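Local coordinates for protein 2-C-methyl-D-erythritol 2,4-cyclodiphosphate synthase (Thermus thermophilus, PDB 1IV3) that converts 4-diphosphocytidyl-2-C-methyl-D-erythritol 2-phosphate into 2-C-methyl-D-erythritol 2,4-cyclodiphosphate with release of CMP, a metal-dependent step of non-mevalonate isoprenoid synthesis, at residues A[55-58]-A[59-63]; A[69-72]-A[73-77]; A[79-82]-A[83-87]. The protein carries 3 engineered substitutions. All coordinates share one frame; numbering follows the deposited sequence.

Contact 1 (A[55-58]-A[59-63])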
loop_
_atom_site.group_PDB
_atom_site.type_symbol
_atom_site.label_atom_id
_atom_site.label_comp_id
_atom_site.label_asym_id
_atom_site.label_seq_id
_atom_site.Cartn_x
_atom_site.Cartn_y
_atom_site.Cartn_z
ATOM N N GLY A 55 -9.430 13.563 -7.733
ATOM C CA GLY A 55 -10.502 13.118 -6.857
ATOM C C GLY A 55 -10.435 11.605 -6.736
ATOM O O GLY A 55 -9.316 11.108 -6.615
ATOM N N ASP A 56 -11.571 10.932 -6.781
ATOM C CA ASP A 56 -11.584 9.469 -6.720
ATOM C C ASP A 56 -12.859 8.991 -7.410
ATOM O O ASP A 56 -13.660 9.800 -7.915
ATOM C CB ASP A 56 -11.440 8.951 -5.295
ATOM C CG ASP A 56 -12.507 9.421 -4.345
ATOM O OD1 ASP A 56 -13.686 9.436 -4.747
ATOM O OD2 ASP A 56 -12.262 9.761 -3.169
ATOM N N ILE A 57 -13.048 7.683 -7.474
ATOM C CA ILE A 57 -14.205 7.181 -8.219
ATOM C C ILE A 57 -15.515 7.495 -7.521
ATOM O O ILE A 57 -16.558 7.548 -8.196
ATOM C CB ILE A 57 -14.147 5.649 -8.423
ATOM C CG1 ILE A 57 -13.946 4.867 -7.130
ATOM C CG2 ILE A 57 -13.091 5.321 -9.466
ATOM C CD1 ILE A 57 -14.084 3.356 -7.297
ATOM N N GLY A 58 -15.483 7.682 -6.202
ATOM C CA GLY A 58 -16.704 8.042 -5.476
ATOM C C GLY A 58 -17.156 9.418 -5.940
ATOM O O GLY A 58 -18.353 9.683 -6.055
ATOM N N LEU A 59 -16.209 10.307 -6.227
ATOM C CA LEU A 59 -16.520 11.660 -6.652
ATOM C C LEU A 59 -16.934 11.704 -8.122
ATOM O O LEU A 59 -17.940 12.330 -8.461
ATOM C CB LEU A 59 -15.325 12.600 -6.455
ATOM C CG LEU A 59 -15.513 13.992 -7.073
ATOM C CD1 LEU A 59 -16.500 14.813 -6.244
ATOM C CD2 LEU A 59 -14.190 14.714 -7.208
ATOM N N LEU A 60 -16.140 11.052 -8.972
ATOM C CA LEU A 60 -16.314 11.260 -10.407
ATOM C C LEU A 60 -17.305 10.285 -11.024
ATOM O O LEU A 60 -17.906 10.581 -12.067
ATOM C CB LEU A 60 -14.968 11.159 -11.107
ATOM C CG LEU A 60 -13.834 12.108 -10.769
ATOM C CD1 LEU A 60 -12.764 11.997 -11.856
ATOM C CD2 LEU A 60 -14.283 13.547 -10.635
ATOM N N PHE A 61 -17.506 9.131 -10.382
ATOM C CA PHE A 61 -18.361 8.122 -10.994
ATOM C C PHE A 61 -19.437 7.635 -10.044
ATOM O O PHE A 61 -19.567 6.415 -9.855
ATOM C CB PHE A 61 -17.497 6.950 -11.485
ATOM C CG PHE A 61 -16.344 7.361 -12.385
ATOM C CD1 PHE A 61 -16.574 7.888 -13.659
ATOM C CD2 PHE A 61 -15.027 7.238 -11.979
ATOM C CE1 PHE A 61 -15.508 8.261 -14.458
ATOM C CE2 PHE A 61 -13.967 7.608 -12.776
ATOM C CZ PHE A 61 -14.194 8.140 -14.036
ATOM N N PRO A 62 -20.207 8.543 -9.452
ATOM C CA PRO A 62 -21.183 8.121 -8.442
ATOM C C PRO A 62 -22.401 7.530 -9.130
ATOM O O PRO A 62 -22.696 7.901 -10.265
ATOM C CB PRO A 62 -21.571 9.438 -7.765
ATOM C CG PRO A 62 -21.536 10.399 -8.935
ATOM C CD PRO A 62 -20.278 9.993 -9.666
ATOM N N ASP A 63 -23.093 6.623 -8.441
ATOM C CA ASP A 63 -24.213 5.977 -9.136
ATOM C C ASP A 63 -25.425 6.897 -9.206
ATOM O O ASP A 63 -26.461 6.527 -9.765
ATOM C CB ASP A 63 -24.558 4.644 -8.480
ATOM C CG ASP A 63 -24.854 4.733 -7.002
ATOM O OD1 ASP A 63 -24.408 5.705 -6.360
ATOM O OD2 ASP A 63 -25.537 3.820 -6.484
#
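Asp56 and Leu59 meet at the start of the one-turn helix 57-60, where the aspartate is the N-cap. With chi1 at 59°, its carboxylate is turned back over the first turn, and OD1 receives the backbone N of Leu59 at 3.1 Å, nearly in line with the CG-OD1 bond. The two side chains cross at about a right angle. The other oxygen, OD2, is taken by a salt bridge with Arg109 and a hydrogen bond from Phe131 N, both of the second subunit of the trimer, which ties the cap to the subunit interface. Asp56 O accepts from Leu60 N at 3.0 Å and closes the turn. Ile57 and Phe61, one turn apart, are also set crosswise: CG2 of Ile57 lies 3.7 Å from CD2 of Phe61, at the ring's edge and near its plane, while CB of Leu60 sits over the centre of one ring face. Asp56, Ile57, Gly58, Phe61, Pro62 and Asp63 belong to the predicted substrate-binding site, and the side chain of Ile57 lies about 5 Å from a bound magnesium ion. Phe61 N donates a hydrogen bond to Ile57 O at 2.9 Å, from 38° out of the carbonyl plane.

Contact 2 (A[69-72]-A[73-77]); sequences RGER and SEVFL
Glu71 and Phe76 touch where the chain enters helix 73-86: CB of the glutamate comes to 3.8 Å from CE1 of the ring, approaching obliquely. The bend of the Glu71 chain at chi2 (-58°) brings one carboxylate oxygen, OE1, to 3.9 Å from Val75 CG2, a contact between a carboxylate oxygen and a methyl group. Arg72 O has two neighbours. Val75 N donates to Arg72 O at 3.0 Å, standing 47° out of the carbonyl plane, and the same oxygen lies 4.2 Å above the centre of one face of the Phe76 ring. Phe76 holds this position with its CG beside the backbone N (chi1 -53°), and its ring is also stacked with that of Phe61. The contact joins the loop 69-72 to the N-terminal part of helix 73-86, where Leu77 N bonds back to Ser73 O at 3.1 Å. Farther out, the extended Arg72 chain carries its guanidinium toward Glu74 without direct contact of the charges; a water bridges them, accepting from Arg72 NH1 at 2.8 Å in the guanidinium plane and donating to Glu74 OE1 at 2.9 Å. The second oxygen of Glu74, OE2, makes a salt bridge with Arg78, one turn on. On the inner side, Ser73 OG is hydrogen-bonded to both Asp36 OD2 and NE2 of His42, a ligand of the magnesium ion, which makes the serine a second-shell residue of the metal site. Leu77 packs against Leu44, Thr45 and Leu48 of helix 39-50.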
loop_
_atom_site.group_PDB
_atom_site.type_symbol
_atom_site.label_atom_id
_atom_site.label_comp_id
_atom_site.label_asym_id
_atom_site.label_seq_id
_atom_site.Cartn_x
_atom_site.Cartn_y
_atom_site.Cartn_z
ATOM N N ARG A 69 -23.872 5.088 -13.830
ATOM C CA ARG A 69 -24.533 3.978 -13.123
ATOM C C ARG A 69 -24.639 2.766 -14.042
ATOM O O ARG A 69 -24.957 2.915 -15.224
ATOM C CB ARG A 69 -25.912 4.397 -12.615
ATOM C CG ARG A 69 -26.701 3.242 -12.014
ATOM C CD ARG A 69 -27.974 3.665 -11.311
ATOM N NE ARG A 69 -28.995 4.191 -12.212
ATOM C CZ ARG A 69 -29.243 5.481 -12.409
ATOM N NH1 ARG A 69 -28.545 6.415 -11.769
ATOM N NH2 ARG A 69 -30.200 5.836 -13.256
ATOM N N GLY A 70 -24.368 1.563 -13.523
ATOM C CA GLY A 70 -24.519 0.388 -14.356
ATOM C C GLY A 70 -23.414 0.139 -15.363
ATOM O O GLY A 70 -23.422 -0.934 -15.986
ATOM N N GLU A 71 -22.473 1.057 -15.566
ATOM C CA GLU A 71 -21.367 0.862 -16.498
ATOM C C GLU A 71 -20.331 -0.139 -15.977
ATOM O O GLU A 71 -20.067 -0.227 -14.766
ATOM C CB GLU A 71 -20.630 2.176 -16.785
ATOM C CG GLU A 71 -21.465 3.241 -17.478
ATOM C CD GLU A 71 -22.024 2.751 -18.808
ATOM O OE1 GLU A 71 -21.222 2.355 -19.682
ATOM O OE2 GLU A 71 -23.258 2.742 -18.992
ATOM N N ARG A 72 -19.692 -0.902 -16.855
ATOM C CA ARG A 72 -18.526 -1.692 -16.479
ATOM C C ARG A 72 -17.409 -0.819 -15.933
ATOM O O ARG A 72 -17.213 0.302 -16.392
ATOM C CB ARG A 72 -17.903 -2.405 -17.677
ATOM C CG ARG A 72 -18.667 -3.483 -18.396
ATOM C CD ARG A 72 -17.667 -4.178 -19.334
ATOM N NE ARG A 72 -18.361 -5.112 -20.204
ATOM C CZ ARG A 72 -17.755 -6.073 -20.900
ATOM N NH1 ARG A 72 -16.446 -6.235 -20.825
ATOM N NH2 ARG A 72 -18.522 -6.845 -21.649
ATOM N N SER A 73 -16.634 -1.314 -14.976
ATOM C CA SER A 73 -15.565 -0.510 -14.395
ATOM C C SER A 73 -14.480 -0.087 -15.379
ATOM O O SER A 73 -13.786 0.931 -15.194
ATOM C CB SER A 73 -14.950 -1.308 -13.225
ATOM O OG SER A 73 -15.949 -1.447 -12.213
ATOM N N GLU A 74 -14.290 -0.840 -16.471
ATOM C CA GLU A 74 -13.333 -0.406 -17.490
ATOM C C GLU A 74 -13.702 0.954 -18.081
ATOM O O GLU A 74 -12.845 1.727 -18.512
ATOM C CB GLU A 74 -13.242 -1.438 -18.627
ATOM C CG GLU A 74 -12.665 -0.837 -19.911
ATOM C CD GLU A 74 -12.512 -1.880 -21.004
ATOM O OE1 GLU A 74 -13.156 -2.946 -20.878
ATOM O OE2 GLU A 74 -11.747 -1.617 -21.957
ATOM N N VAL A 75 -14.991 1.299 -18.105
ATOM C CA VAL A 75 -15.396 2.603 -18.618
ATOM C C VAL A 75 -14.893 3.744 -17.743
ATOM O O VAL A 75 -14.548 4.832 -18.215
ATOM C CB VAL A 75 -16.935 2.668 -18.703
ATOM C CG1 VAL A 75 -17.421 4.095 -18.879
ATOM C CG2 VAL A 75 -17.400 1.756 -19.841
ATOM N N PHE A 76 -14.849 3.491 -16.443
ATOM C CA PHE A 76 -14.315 4.459 -15.499
ATOM C C PHE A 76 -12.810 4.575 -15.704
ATOM O O PHE A 76 -12.273 5.675 -15.709
ATOM C CB PHE A 76 -14.586 4.065 -14.053
ATOM C CG PHE A 76 -16.059 3.774 -13.816
ATOM C CD1 PHE A 76 -17.027 4.399 -14.590
ATOM C CD2 PHE A 76 -16.432 2.884 -12.819
ATOM C CE1 PHE A 76 -18.365 4.114 -14.380
ATOM C CE2 PHE A 76 -17.779 2.592 -12.613
ATOM C CZ PHE A 76 -18.740 3.217 -13.398
ATOM N N LEU A 77 -12.142 3.436 -15.855
ATOM C CA LEU A 77 -10.692 3.475 -16.017
ATOM C C LEU A 77 -10.311 4.272 -17.255
ATOM O O LEU A 77 -9.420 5.122 -17.244
ATOM C CB LEU A 77 -10.144 2.044 -16.106
ATOM C CG LEU A 77 -8.632 2.028 -16.406
ATOM C CD1 LEU A 77 -7.871 2.010 -15.088
ATOM C CD2 LEU A 77 -8.310 0.858 -17.309
HETATM O O HOH W 1 -14.504 -4.949 -19.239
#

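Contact 3 (A[79-82]-A[83-87]); sequences EAMR and LVEAR. Engineered in segment 79-82: Met81 (natural residue Leu).
Leu83 rests on the turn before it, and its side chain can be followed outward along Glu79 and Arg82. Its CB lies 3.7 Å from Glu79 O, the oxygen that also accepts Leu83 N. With CG beside the backbone N (chi1 -63°), the chain leans back along the helix, and CG approaches Glu79 O to 3.3 Å. Of the two methyls, CD1 stays near that carbonyl, whereas CD2 reaches the Glu79-Arg82 pair, 3.7 Å from Arg82 NH2 and 4.0 Å from Glu79 OE2. That pair is an i to i+3 salt bridge in the C-terminal half of helix 73-86. Arg82, bent at chi3, grips the carboxylate side-on: NE donates to OE1 of Glu79 at 2.9 Å with the acceptor close to the guanidinium plane, and NH2 donates to OE2. Two bonds, one to each oxygen, from the syn side but out of the carboxylate plane (by 33° for NE), limit how far either group can rotate. The backbone of the same turns keeps regular i to i+4 bonding, from Leu83 N to Ala86 N. Met81, an engineered residue, lies alongside Glu85 and points the same way, with its CE 4.0 Å from Glu85 OE2; that oxygen has its salt bridge with Arg121. Ala80 and Met81 face helix 39-50, touching Leu49 and Leu48 respectively. Arg87 turns back so that NH1 donates to Leu83 O at 2.9 Å.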
loop_
_atom_site.group_PDB
_atom_site.type_symbol
_atom_site.label_atom_id
_atom_site.label_comp_id
_atom_site.label_asym_id
_atom_site.label_seq_id
_atom_site.Cartn_x
_atom_site.Cartn_y
_atom_site.Cartn_z
ATOM N N GLU A 79 -12.106 6.598 -18.716
ATOM C CA GLU A 79 -12.337 8.035 -18.537
ATOM C C GLU A 79 -11.208 8.671 -17.737
ATOM O O GLU A 79 -10.740 9.778 -18.013
ATOM C CB GLU A 79 -13.691 8.235 -17.866
ATOM C CG GLU A 79 -14.117 9.647 -17.568
ATOM C CD GLU A 79 -14.239 10.564 -18.765
ATOM O OE1 GLU A 79 -14.087 10.162 -19.938
ATOM O OE2 GLU A 79 -14.512 11.764 -18.511
ATOM N N ALA A 80 -10.731 7.959 -16.696
ATOM C CA ALA A 80 -9.610 8.531 -15.947
ATOM C C ALA A 80 -8.415 8.673 -16.851
ATOM O O ALA A 80 -7.655 9.639 -16.779
ATOM C CB ALA A 80 -9.261 7.664 -14.725
ATOM N N MET A 81 -8.195 7.696 -17.727
ATOM C CA MET A 81 -7.066 7.798 -18.643
ATOM C C MET A 81 -7.269 9.052 -19.494
ATOM O O MET A 81 -6.327 9.802 -19.762
ATOM C CB MET A 81 -6.911 6.543 -19.516
ATOM C CG MET A 81 -6.413 5.306 -18.770
ATOM S SD MET A 81 -6.501 3.752 -19.689
ATOM C CE MET A 81 -5.283 4.078 -20.959
ATOM N N ARG A 82 -8.515 9.294 -19.910
ATOM C CA ARG A 82 -8.742 10.444 -20.804
ATOM C C ARG A 82 -8.424 11.751 -20.098
ATOM O O ARG A 82 -7.771 12.638 -20.652
ATOM C CB ARG A 82 -10.185 10.486 -21.310
ATOM C CG ARG A 82 -10.451 11.620 -22.308
ATOM C CD ARG A 82 -11.913 11.620 -22.749
ATOM N NE ARG A 82 -12.787 12.093 -21.671
ATOM C CZ ARG A 82 -12.825 13.389 -21.350
ATOM N NH1 ARG A 82 -12.060 14.246 -22.031
ATOM N NH2 ARG A 82 -13.611 13.833 -20.376
ATOM N N LEU A 83 -8.879 11.863 -18.852
ATOM C CA LEU A 83 -8.652 13.058 -18.043
ATOM C C LEU A 83 -7.174 13.289 -17.776
ATOM O O LEU A 83 -6.710 14.419 -17.881
ATOM C CB LEU A 83 -9.399 12.948 -16.712
ATOM C CG LEU A 83 -10.921 12.863 -16.795
ATOM C CD1 LEU A 83 -11.508 12.518 -15.432
ATOM C CD2 LEU A 83 -11.514 14.168 -17.317
ATOM N N VAL A 84 -6.389 12.263 -17.419
ATOM C CA VAL A 84 -4.974 12.621 -17.191
ATOM C C VAL A 84 -4.245 12.890 -18.502
ATOM O O VAL A 84 -3.347 13.741 -18.523
ATOM C CB VAL A 84 -4.313 11.525 -16.355
ATOM C CG1 VAL A 84 -5.158 11.370 -15.092
ATOM C CG2 VAL A 84 -4.204 10.219 -17.114
ATOM N N GLU A 85 -4.617 12.192 -19.584
ATOM C CA GLU A 85 -3.936 12.387 -20.877
ATOM C C GLU A 85 -4.192 13.812 -21.320
ATOM O O GLU A 85 -3.342 14.514 -21.861
ATOM C CB GLU A 85 -4.394 11.398 -21.947
ATOM C CG GLU A 85 -3.759 10.022 -21.796
ATOM C CD GLU A 85 -4.426 8.918 -22.586
ATOM O OE1 GLU A 85 -5.230 9.206 -23.495
ATOM O OE2 GLU A 85 -4.156 7.728 -22.299
ATOM N N ALA A 86 -5.412 14.274 -21.045
ATOM C CA ALA A 86 -5.679 15.664 -21.436
ATOM C C ALA A 86 -4.820 16.644 -20.673
ATOM O O ALA A 86 -4.644 17.794 -21.072
ATOM C CB ALA A 86 -7.152 15.978 -21.199
ATOM N N ARG A 87 -4.290 16.221 -19.540
ATOM C CA ARG A 87 -3.451 17.105 -18.730
ATOM C C ARG A 87 -1.969 16.857 -18.972
ATOM O O ARG A 87 -1.156 17.343 -18.187
ATOM C CB ARG A 87 -3.844 16.944 -17.259
ATOM C CG ARG A 87 -5.185 17.636 -16.961
ATOM C CD ARG A 87 -5.821 17.031 -15.718
ATOM N NE ARG A 87 -7.129 17.577 -15.393
ATOM C CZ ARG A 87 -8.264 17.409 -16.058
ATOM N NH1 ARG A 87 -8.346 16.679 -17.168
ATOM N NH2 ARG A 87 -9.364 17.997 -15.599
#

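How the contacts relate
Contacts 2 and 3 occupy opposite ends of helix 73-86, while contact 1 lies on the short helix 57-60, the preceding helix in the chain. All three are partly buried and mix interior with surface residues, but contact 2 lies nearest the centre of the chain (about 11 Å from centre to centre) and contact 3 farthest (about 16 Å). Contact 1 packs on both halves of that longer helix; toward contact 3, Phe61 touches Glu79, and Leu60 CD1 meets Leu83 CD1 at 3.8 Å. Asp63 O and Arg69 NH1, 2.9 Å apart, join contacts 1 and 2. The chemistry of the three differs with place: capping and a subunit interface in contact 1, a helix start beside the metal site in contact 2, and a charged surface pair far from the metal in contact 3.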